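Local coordinates for glypican-1 (Homo sapiens, PDB 4YWT), which carries heparan sulfate chains at the cell surface and, through them, binds alpha-4(V) collagen and takes part in Schwann cell myelination, at residues S105-D108 against H109-L113; C267-Y270 against C271-V274; P369-T373 against L374-V378. The protein carries 3 engineered substitutions. All blocks are in the same frame, centred on the assembly; numbering follows the deposited sequence.

How the contacts relate
Contacts 1 and 3 are neighbours, with centres about 13 Å apart, on one side of the chain's centre. Contact 1 lies on helix 70-129 and contact 3 opens helix 373-387; the two helices pack together here. His109 CE1 lies 3.4 Å from Thr373 CG2, and Phe110 CE1 lies 3.8 Å from Leu374 CD1. Contact 1 is a mid-helix turn, partly buried, with two phenylalanines inward and polar side chains outward. Contact 3 is a surface helix start, fed by a loop and mostly polar. Contact 2 stands apart, about 44 Å from contact 1 between centres and across the chain's centre. It is the most buried of the three, and disulfides tie its helix start to other parts of the fold.

Contact 1 of 3, residues S105-D108 against H109-L113. With NAG (2-acetamido-2-deoxy-beta-D-glucopyranose), chain E.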
ATOM      1  N   SER A 105       5.594  10.611  -1.853  1.00 25.82           N
ATOM      2  CA  SER A 105       5.331  11.344  -3.089  1.00 38.22           C
ATOM      3  C   SER A 105       3.961  12.021  -3.090  1.00 34.34           C
ATOM      4  O   SER A 105       3.862  13.230  -3.320  1.00 33.83           O
ATOM      5  CB  SER A 105       5.446  10.410  -4.296  1.00 31.62           C
ATOM      6  OG  SER A 105       6.786   9.992  -4.489  1.00 39.82           O
ATOM      7  N   PHE A 106       2.910  11.251  -2.822  1.00 27.50           N
ATOM      8  CA  PHE A 106       1.557  11.803  -2.877  1.00 31.80           C
ATOM      9  C   PHE A 106       1.283  12.824  -1.775  1.00 27.10           C
ATOM     10  O   PHE A 106       0.712  13.885  -2.042  1.00 28.66           O
ATOM     11  CB  PHE A 106       0.518  10.684  -2.819  1.00 23.45           C
ATOM     12  CG  PHE A 106       0.221  10.072  -4.157  1.00 29.09           C
ATOM     13  CD1 PHE A 106       0.984   9.019  -4.639  1.00 23.69           C
ATOM     14  CD2 PHE A 106      -0.813  10.560  -4.940  1.00 23.29           C
ATOM     15  CE1 PHE A 106       0.715   8.458  -5.873  1.00 23.80           C
ATOM     16  CE2 PHE A 106      -1.087  10.005  -6.176  1.00 23.45           C
ATOM     17  CZ  PHE A 106      -0.321   8.950  -6.643  1.00 23.70           C
ATOM     18  N   ASP A 107       1.686  12.508  -0.545  1.00 28.62           N
ATOM     19  CA  ASP A 107       1.485  13.440   0.564  1.00 30.89           C
ATOM     20  C   ASP A 107       2.174  14.774   0.265  1.00 38.35           C
ATOM     21  O   ASP A 107       1.546  15.853   0.284  1.00 38.93           O
ATOM     22  CB  ASP A 107       2.015  12.841   1.869  1.00 26.40           C
ATOM     23  CG  ASP A 107       1.600  13.640   3.090  1.00 35.60           C
ATOM     24  OD1 ASP A 107       0.429  14.073   3.146  1.00 37.82           O
ATOM     25  OD2 ASP A 107       2.440  13.831   3.994  1.00 38.01           O
ATOM     26  N   ASP A 108       3.468  14.678  -0.039  1.00 33.68           N
ATOM     27  CA  ASP A 108       4.275  15.846  -0.362  1.00 37.72           C
ATOM     28  C   ASP A 108       3.700  16.636  -1.529  1.00 32.97           C
ATOM     29  O   ASP A 108       3.744  17.863  -1.520  1.00 35.37           O
ATOM     30  CB  ASP A 108       5.716  15.436  -0.682  1.00 39.09           C
ATOM     31  CG  ASP A 108       6.530  15.142   0.563  1.00 42.11           C
ATOM     32  OD1 ASP A 108       5.931  14.993   1.650  1.00 47.27           O
ATOM     33  OD2 ASP A 108       7.772  15.057   0.453  1.00 46.81           O
ATOM     34  N   HIS A 109       3.160  15.944  -2.529  1.00 25.21           N
ATOM     35  CA  HIS A 109       2.654  16.649  -3.703  1.00 30.55           C
ATOM     36  C   HIS A 109       1.319  17.339  -3.441  1.00 35.84           C
ATOM     37  O   HIS A 109       1.065  18.412  -3.981  1.00 30.38           O
ATOM     38  CB  HIS A 109       2.510  15.713  -4.899  1.00 25.13           C
ATOM     39  CG  HIS A 109       2.036  16.408  -6.137  1.00 35.56           C
ATOM     40  ND1 HIS A 109       2.741  17.437  -6.724  1.00 30.68           N
ATOM     41  CD2 HIS A 109       0.923  16.239  -6.888  1.00 34.87           C
ATOM     42  CE1 HIS A 109       2.086  17.868  -7.787  1.00 36.83           C
ATOM     43  NE2 HIS A 109       0.980  17.156  -7.910  1.00 39.43           N
ATOM     44  N   PHE A 110       0.460  16.727  -2.633  1.00 30.40           N
ATOM     45  CA  PHE A 110      -0.798  17.372  -2.265  1.00 32.28           C
ATOM     46  C   PHE A 110      -0.505  18.631  -1.450  1.00 37.43           C
ATOM     47  O   PHE A 110      -1.022  19.735  -1.743  1.00 35.31           O
ATOM     48  CB  PHE A 110      -1.693  16.408  -1.482  1.00 23.52           C
ATOM     49  CG  PHE A 110      -2.351  15.363  -2.341  1.00 27.42           C
ATOM     50  CD1 PHE A 110      -2.890  15.699  -3.572  1.00 31.50           C
ATOM     51  CD2 PHE A 110      -2.417  14.043  -1.924  1.00 24.62           C
ATOM     52  CE1 PHE A 110      -3.494  14.741  -4.366  1.00 23.15           C
ATOM     53  CE2 PHE A 110      -3.014  13.079  -2.716  1.00 22.85           C
ATOM     54  CZ  PHE A 110      -3.554  13.428  -3.938  1.00 22.92           C
ATOM     55  N   GLN A 111       0.348  18.462  -0.441  1.00 24.54           N
ATOM     56  CA  GLN A 111       0.753  19.593   0.388  1.00 35.64           C
ATOM     57  C   GLN A 111       1.393  20.702  -0.454  1.00 40.60           C
ATOM     58  O   GLN A 111       1.127  21.887  -0.235  1.00 38.53           O
ATOM     59  CB  GLN A 111       1.707  19.131   1.489  1.00 34.66           C
ATOM     60  CG  GLN A 111       1.009  18.367   2.606  1.00 38.31           C
ATOM     61  CD  GLN A 111       1.957  17.940   3.707  1.00 50.32           C
ATOM     62  OE1 GLN A 111       2.021  16.765   4.067  1.00 50.58           O
ATOM     63  NE2 GLN A 111       2.700  18.897   4.252  1.00 51.47           N
ATOM     64  N   HIS A 112       2.215  20.317  -1.430  1.00 34.13           N
ATOM     65  CA  HIS A 112       2.856  21.298  -2.296  0.59 35.31           C
ATOM     66  C   HIS A 112       1.855  22.000  -3.200  1.00 35.80           C
ATOM     67  O   HIS A 112       1.995  23.181  -3.465  1.00 33.97           O
ATOM     68  CB  HIS A 112       3.941  20.663  -3.163  0.59 26.76           C
ATOM     69  CG  HIS A 112       4.406  21.553  -4.274  0.59 30.05           C
ATOM     70  ND1 HIS A 112       3.964  21.413  -5.572  0.59 34.04           N
ATOM     71  CD2 HIS A 112       5.246  22.614  -4.273  0.59 34.41           C
ATOM     72  CE1 HIS A 112       4.528  22.340  -6.328  0.59 36.41           C
ATOM     73  NE2 HIS A 112       5.308  23.082  -5.564  0.59 36.37           N
ATOM     74  N   LEU A 113       0.853  21.272  -3.678  1.00 32.95           N
ATOM     75  CA  LEU A 113      -0.168  21.878  -4.522  1.00 32.25           C
ATOM     76  C   LEU A 113      -0.907  22.944  -3.732  1.00 36.43           C
ATOM     77  O   LEU A 113      -1.076  24.076  -4.205  1.00 36.61           O
ATOM     78  CB  LEU A 113      -1.145  20.828  -5.052  1.00 31.70           C
ATOM     79  CG  LEU A 113      -0.667  19.997  -6.246  1.00 34.11           C
ATOM     80  CD1 LEU A 113      -1.682  18.915  -6.583  1.00 35.60           C
ATOM     81  CD2 LEU A 113      -0.406  20.887  -7.455  1.00 25.83           C
TER
HETATM   82  C1  NAG E 601       3.276  23.484   3.356  1.00 56.86           C
HETATM   83  C2  NAG E 601       4.551  22.656   3.592  1.00 65.63           C
HETATM   84  C3  NAG E 601       4.673  22.255   5.065  1.00 74.14           C
HETATM   85  C4  NAG E 601       4.534  23.469   5.971  1.00 77.45           C
HETATM   86  C5  NAG E 601       3.225  24.182   5.662  1.00 70.72           C
HETATM   87  C6  NAG E 601       3.027  25.438   6.479  1.00 71.89           C
HETATM   88  C7  NAG E 601       5.392  21.323   1.705  1.00 62.62           C
HETATM   89  C8  NAG E 601       6.327  22.463   1.430  1.00 68.20           C
HETATM   90  N2  NAG E 601       4.567  21.475   2.746  1.00 63.15           N
HETATM   91  O3  NAG E 601       5.937  21.636   5.277  1.00 78.76           O
HETATM   92  O4  NAG E 601       4.546  23.067   7.335  1.00 81.59           O
HETATM   93  O5  NAG E 601       3.226  24.579   4.284  1.00 63.14           O
HETATM   94  O6  NAG E 601       4.246  26.150   6.644  1.00 72.44           O
HETATM   95  O7  NAG E 601       5.380  20.310   1.012  1.00 66.60           O
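Phe106 and Phe110 sit one turn apart in the long helix 70-129 of the mainly helical glypican core. Their side chains run alongside each other and point the same way. From Phe110 CB outward, the first atoms pass the carbonyl of the preceding turn. Phe110 CB is 3.5 Å from Phe106 O, and Phe110 CD2 is 3.1 Å from Phe106 O. Further out, Phe110 CE2 reaches the edge of the Phe106 ring, near its plane, 4.0 Å from Phe106 CD2. Phe110 CZ is beside the same CD2. The Phe110 CG is anti to its own carbonyl carbon (chi1 -75°), which lays the ring back along the preceding turn. Beyond this pair, the Phe110 ring meets Phe303 edge-to-face.

The backbone is regular. Phe110 N donates to Phe106 O, and Gln111 N donates almost straight to Asp107 O, with an N-H...O angle of 174°. On the more polar side, Asp107 OD1 is hydrogen-bonded to Tyr151 OH. Asp108, Gln111 and His112 border the N-acetylglucosamine on Asn115; NAG O7 is 3.9 Å from Asp108 O. Leu113 CG lies over one face of the His109 ring, 3.6 Å above its plane and offset toward the rim.

Contact 2 of 3, residues C267-Y270 against C271-V274; sequences CPDY and CRNV
Four successive backbone bonds, from Cys271 N to Cys267 O through Val274 N to Tyr270 O, wind the first turns of helix 268-278. The first is nearly straight, with an N-H...O angle of 176°.

Tyr270 and Val274 carry the apolar contact. Val274 CG2 approaches the tyrosine ring obliquely and lies 3.7 Å from Tyr270 CE1. Val274 CG2 is also 3.3 Å from Tyr270 O. Val274 CG2 is anti to its own carbonyl carbon, and this places it back toward the preceding turn. The tyrosine ring also meets the ring of Tyr423, and Leu252 of helix 243-253 packs on both Tyr270 and Val274.

Two disulfides hold the start of this helix, in the cysteine-rich part of the glypican fold. Cys267, at the N-cap position, forms a disulfide through its SG with Cys414 SG. Cys271 SG, one turn on, forms one with Cys400 SG.

On the more exposed flank, Arg272 folds back over Pro268. Pro268 CB lies 3.7 Å above one face of the Arg272 guanidinium, offset toward its rim. A bend at chi3 (-128°) helps bring the group there. Arg272 NH2 makes a long salt bridge to Asp269 OD1, at 3.9 Å, with the carboxylate and guanidinium planes 64° apart. The buried Asn273 amide is held from outside: OD1 accepts from Met428 N, and ND2 donates to Glu426 O.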
ATOM      1  N   CYS A 267      11.248 -29.889  -7.284  1.00 51.68           N
ATOM      2  CA  CYS A 267      10.245 -29.661  -8.311  0.68 50.32           C
ATOM      3  C   CYS A 267       9.442 -28.403  -7.983  1.00 38.89           C
ATOM      4  O   CYS A 267       9.138 -28.137  -6.822  1.00 38.25           O
ATOM      5  CB  CYS A 267       9.323 -30.876  -8.451  0.68 49.17           C
ATOM      6  SG  CYS A 267      10.142 -32.360  -9.099  0.68 66.39           S
ATOM      7  N   PRO A 268       9.122 -27.611  -9.019  1.00 43.90           N
ATOM      8  CA  PRO A 268       8.352 -26.370  -8.864  1.00 42.61           C
ATOM      9  C   PRO A 268       7.045 -26.540  -8.085  1.00 46.91           C
ATOM     10  O   PRO A 268       6.796 -25.774  -7.153  1.00 45.55           O
ATOM     11  CB  PRO A 268       8.071 -25.962 -10.310  1.00 46.52           C
ATOM     12  CG  PRO A 268       9.253 -26.473 -11.059  1.00 47.87           C
ATOM     13  CD  PRO A 268       9.625 -27.774 -10.396  1.00 44.19           C
ATOM     14  N   ASP A 269       6.233 -27.528  -8.453  1.00 46.87           N
ATOM     15  CA  ASP A 269       4.949 -27.750  -7.788  1.00 47.04           C
ATOM     16  C   ASP A 269       5.131 -28.211  -6.342  1.00 47.76           C
ATOM     17  O   ASP A 269       4.323 -27.884  -5.469  1.00 42.26           O
ATOM     18  CB  ASP A 269       4.115 -28.769  -8.567  1.00 47.45           C
ATOM     19  CG  ASP A 269       3.585 -28.211  -9.876  1.00 49.29           C
ATOM     20  OD1 ASP A 269       3.651 -26.977 -10.065  1.00 53.96           O
ATOM     21  OD2 ASP A 269       3.096 -29.001 -10.710  1.00 52.87           O
ATOM     22  N   TYR A 270       6.190 -28.973  -6.101  1.00 45.46           N
ATOM     23  CA  TYR A 270       6.557 -29.406  -4.757  1.00 50.40           C
ATOM     24  C   TYR A 270       6.851 -28.185  -3.882  1.00 41.18           C
ATOM     25  O   TYR A 270       6.219 -27.974  -2.838  1.00 36.10           O
ATOM     26  CB  TYR A 270       7.769 -30.343  -4.824  1.00 46.03           C
ATOM     27  CG  TYR A 270       8.282 -30.852  -3.495  1.00 45.91           C
ATOM     28  CD1 TYR A 270       7.440 -30.983  -2.397  1.00 46.97           C
ATOM     29  CD2 TYR A 270       9.617 -31.209  -3.343  1.00 40.29           C
ATOM     30  CE1 TYR A 270       7.917 -31.447  -1.184  1.00 46.62           C
ATOM     31  CE2 TYR A 270      10.101 -31.673  -2.135  1.00 40.80           C
ATOM     32  CZ  TYR A 270       9.248 -31.791  -1.061  1.00 45.08           C
ATOM     33  OH  TYR A 270       9.729 -32.254   0.143  1.00 44.12           O
ATOM     34  N   CYS A 271       7.812 -27.384  -4.333  1.00 36.63           N
ATOM     35  CA  CYS A 271       8.181 -26.135  -3.676  1.00 40.79           C
ATOM     36  C   CYS A 271       6.961 -25.254  -3.421  1.00 34.90           C
ATOM     37  O   CYS A 271       6.827 -24.649  -2.353  1.00 34.51           O
ATOM     38  CB  CYS A 271       9.208 -25.383  -4.528  1.00 36.40           C
ATOM     39  SG  CYS A 271       9.773 -23.806  -3.850  1.00 59.07           S
ATOM     40  N   ARG A 272       6.069 -25.199  -4.404  1.00 34.44           N
ATOM     41  CA  ARG A 272       4.889 -24.353  -4.316  1.00 42.55           C
ATOM     42  C   ARG A 272       3.890 -24.863  -3.287  1.00 33.27           C
ATOM     43  O   ARG A 272       3.275 -24.071  -2.582  1.00 34.59           O
ATOM     44  CB  ARG A 272       4.220 -24.229  -5.683  1.00 48.02           C
ATOM     45  CG  ARG A 272       4.527 -22.915  -6.378  1.00 48.31           C
ATOM     46  CD  ARG A 272       4.441 -23.047  -7.884  1.00 55.67           C
ATOM     47  NE  ARG A 272       5.647 -22.539  -8.531  1.00 64.18           N
ATOM     48  CZ  ARG A 272       5.925 -22.696  -9.821  1.00 70.41           C
ATOM     49  NH1 ARG A 272       7.046 -22.199 -10.323  1.00 74.93           N
ATOM     50  NH2 ARG A 272       5.082 -23.349 -10.608  1.00 72.57           N
ATOM     51  N   ASN A 273       3.727 -26.178  -3.196  1.00 33.96           N
ATOM     52  CA  ASN A 273       2.862 -26.738  -2.164  1.00 34.05           C
ATOM     53  C   ASN A 273       3.447 -26.493  -0.781  1.00 34.23           C
ATOM     54  O   ASN A 273       2.721 -26.147   0.160  1.00 33.96           O
ATOM     55  CB  ASN A 273       2.632 -28.230  -2.390  1.00 34.89           C
ATOM     56  CG  ASN A 273       1.371 -28.508  -3.180  1.00 35.38           C
ATOM     57  OD1 ASN A 273       0.717 -27.584  -3.663  1.00 37.34           O
ATOM     58  ND2 ASN A 273       1.017 -29.779  -3.309  1.00 35.48           N
ATOM     59  N   VAL A 274       4.762 -26.653  -0.667  1.00 34.84           N
ATOM     60  CA  VAL A 274       5.439 -26.387   0.599  1.00 35.21           C
ATOM     61  C   VAL A 274       5.231 -24.942   1.048  1.00 38.73           C
ATOM     62  O   VAL A 274       4.790 -24.695   2.172  1.00 38.35           O
ATOM     63  CB  VAL A 274       6.949 -26.670   0.511  1.00 44.33           C
ATOM     64  CG1 VAL A 274       7.648 -26.206   1.780  1.00 36.54           C
ATOM     65  CG2 VAL A 274       7.198 -28.152   0.271  1.00 46.04           C
TER

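Contact 3 of 3, residues P369-T373 against L374-V378; sequences PPSGT and LEKLV
Thr373 and Leu377 lie one turn apart at the start of helix 373-387, where a proline-containing loop enters the helix with Gly372 at the N-cap position. The backbone bonds open the helix. Lys376 N donates to Gly372 O at 3.1 Å. Leu377 N donates to Thr373 O at 2.9 Å, with an N-H...O angle of 166°.

Among the polar side chains, Lys376 turns back over the loop. Lys376 CG is 3.3 Å from Gly372 O, and the bend at chi4 (-52°) brings NZ round to the hydroxyl of Ser371. Lys376 NZ is modelled very close to Ser371 OG, but the serine is poorly ordered, so the exact length of that bond is doubtful. Glu375 also reaches back toward the loop, extended beyond CG, and sets its carboxylate beside the carbonyls of Pro369 and Pro370. Glu375 OE2 is 3.1 Å from Pro370 O. Both are acceptors, so the two do not bond directly.

The apolar part is small, on the side of the helix that packs against helix 70-129. Leu374 turns to the buried side, where it also meets Trp304. The Thr373 and Leu377 side chains run side by side and point the same way, and the methyl CG2 of Thr373 meets CD1 of Leu377 at 3.9 Å.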
ATOM      1  N   PRO A 369      -4.609  20.076 -18.009  1.00 67.44           N
ATOM      2  CA  PRO A 369      -3.530  19.736 -18.943  1.00 64.29           C
ATOM      3  C   PRO A 369      -3.632  18.288 -19.407  1.00 56.90           C
ATOM      4  O   PRO A 369      -4.158  17.458 -18.662  1.00 50.08           O
ATOM      5  CB  PRO A 369      -2.260  19.958 -18.113  1.00 65.37           C
ATOM      6  CG  PRO A 369      -2.668  20.902 -17.036  1.00 69.17           C
ATOM      7  CD  PRO A 369      -4.090  20.557 -16.718  1.00 65.76           C
ATOM      8  N   PRO A 370      -3.147  17.989 -20.623  1.00 54.20           N
ATOM      9  CA  PRO A 370      -3.139  16.608 -21.118  1.00 57.52           C
ATOM     10  C   PRO A 370      -2.413  15.698 -20.139  1.00 60.33           C
ATOM     11  O   PRO A 370      -2.850  14.578 -19.878  1.00 56.19           O
ATOM     12  CB  PRO A 370      -2.388  16.711 -22.452  1.00 53.41           C
ATOM     13  CG  PRO A 370      -1.621  17.996 -22.370  1.00 57.58           C
ATOM     14  CD  PRO A 370      -2.480  18.913 -21.555  1.00 52.48           C
ATOM     15  N   SER A 371      -1.306  16.194 -19.598  1.00 71.99           N
ATOM     16  CA  SER A 371      -0.618  15.512 -18.517  1.00 74.19           C
ATOM     17  C   SER A 371      -0.058  16.516 -17.517  1.00 72.58           C
ATOM     18  O   SER A 371       0.542  17.523 -17.897  1.00 87.89           O
ATOM     19  CB  SER A 371       0.502  14.628 -19.064  1.00 74.08           C
ATOM     20  OG  SER A 371       1.213  14.013 -18.007  1.00 72.65           O
ATOM     21  N   GLY A 372      -0.260  16.233 -16.236  1.00 56.20           N
ATOM     22  CA  GLY A 372       0.298  17.041 -15.169  1.00 47.01           C
ATOM     23  C   GLY A 372       1.020  16.127 -14.202  1.00 43.45           C
ATOM     24  O   GLY A 372       1.027  14.910 -14.392  1.00 42.13           O
ATOM     25  N   THR A 373       1.628  16.702 -13.170  1.00 28.48           N
ATOM     26  CA  THR A 373       2.349  15.912 -12.179  1.00 28.00           C
ATOM     27  C   THR A 373       1.429  14.899 -11.503  1.00 38.54           C
ATOM     28  O   THR A 373       1.764  13.716 -11.393  1.00 38.77           O
ATOM     29  CB  THR A 373       2.992  16.806 -11.107  1.00 27.87           C
ATOM     30  OG1 THR A 373       3.893  17.728 -11.731  1.00 39.09           O
ATOM     31  CG2 THR A 373       3.759  15.960 -10.100  1.00 29.52           C
ATOM     32  N   LEU A 374       0.262  15.369 -11.068  1.00 26.42           N
ATOM     33  CA  LEU A 374      -0.701  14.522 -10.373  1.00 34.85           C
ATOM     34  C   LEU A 374      -1.154  13.351 -11.239  1.00 25.77           C
ATOM     35  O   LEU A 374      -1.302  12.234 -10.752  1.00 40.92           O
ATOM     36  CB  LEU A 374      -1.915  15.342  -9.931  1.00 35.91           C
ATOM     37  CG  LEU A 374      -2.994  14.576  -9.161  1.00 34.67           C
ATOM     38  CD1 LEU A 374      -2.417  13.947  -7.903  1.00 24.08           C
ATOM     39  CD2 LEU A 374      -4.167  15.487  -8.822  1.00 37.28           C
ATOM     40  N   GLU A 375      -1.363  13.610 -12.525  1.00 26.51           N
ATOM     41  CA  GLU A 375      -1.832  12.581 -13.446  1.00 41.16           C
ATOM     42  C   GLU A 375      -0.769  11.507 -13.686  1.00 37.15           C
ATOM     43  O   GLU A 375      -1.075  10.313 -13.714  1.00 35.48           O
ATOM     44  CB  GLU A 375      -2.258  13.215 -14.772  1.00 39.64           C
ATOM     45  CG  GLU A 375      -2.908  12.247 -15.747  1.00 47.65           C
ATOM     46  CD  GLU A 375      -3.596  12.959 -16.896  1.00 53.53           C
ATOM     47  OE1 GLU A 375      -3.958  14.143 -16.729  1.00 54.56           O
ATOM     48  OE2 GLU A 375      -3.777  12.338 -17.964  1.00 53.53           O
ATOM     49  N   LYS A 376       0.478  11.934 -13.855  1.00 27.72           N
ATOM     50  CA  LYS A 376       1.583  10.998 -14.029  1.00 32.19           C
ATOM     51  C   LYS A 376       1.759  10.150 -12.776  1.00 33.62           C
ATOM     52  O   LYS A 376       1.946   8.926 -12.851  1.00 35.86           O
ATOM     53  CB  LYS A 376       2.881  11.740 -14.349  1.00 33.45           C
ATOM     54  CG  LYS A 376       2.864  12.496 -15.665  1.00 34.57           C
ATOM     55  CD  LYS A 376       4.263  12.958 -16.038  1.00 31.23           C
ATOM     56  CE  LYS A 376       4.245  13.870 -17.250  1.00 34.80           C
ATOM     57  NZ  LYS A 376       3.507  13.251 -18.386  1.00 33.16           N
ATOM     58  N   LEU A 377       1.698  10.815 -11.624  1.00 26.62           N
ATOM     59  CA  LEU A 377       1.781  10.134 -10.340  1.00 36.40           C
ATOM     60  C   LEU A 377       0.676   9.094 -10.208  1.00 36.69           C
ATOM     61  O   LEU A 377       0.908   7.994  -9.712  1.00 32.65           O
ATOM     62  CB  LEU A 377       1.696  11.136  -9.189  1.00 34.84           C
ATOM     63  CG  LEU A 377       2.948  11.968  -8.914  1.00 38.11           C
ATOM     64  CD1 LEU A 377       2.673  12.984  -7.818  1.00 37.80           C
ATOM     65  CD2 LEU A 377       4.116  11.070  -8.541  1.00 33.99           C
ATOM     66  N   VAL A 378      -0.521   9.445 -10.666  1.00 25.24           N
ATOM     67  CA  VAL A 378      -1.660   8.538 -10.598  1.00 34.71           C
ATOM     68  C   VAL A 378      -1.474   7.340 -11.529  1.00 42.57           C
ATOM     69  O   VAL A 378      -1.779   6.211 -11.153  1.00 40.10           O
ATOM     70  CB  VAL A 378      -2.983   9.270 -10.930  1.00 30.75           C
ATOM     71  CG1 VAL A 378      -4.066   8.288 -11.348  1.00 24.96           C
ATOM     72  CG2 VAL A 378      -3.442  10.085  -9.732  1.00 24.29           C
TER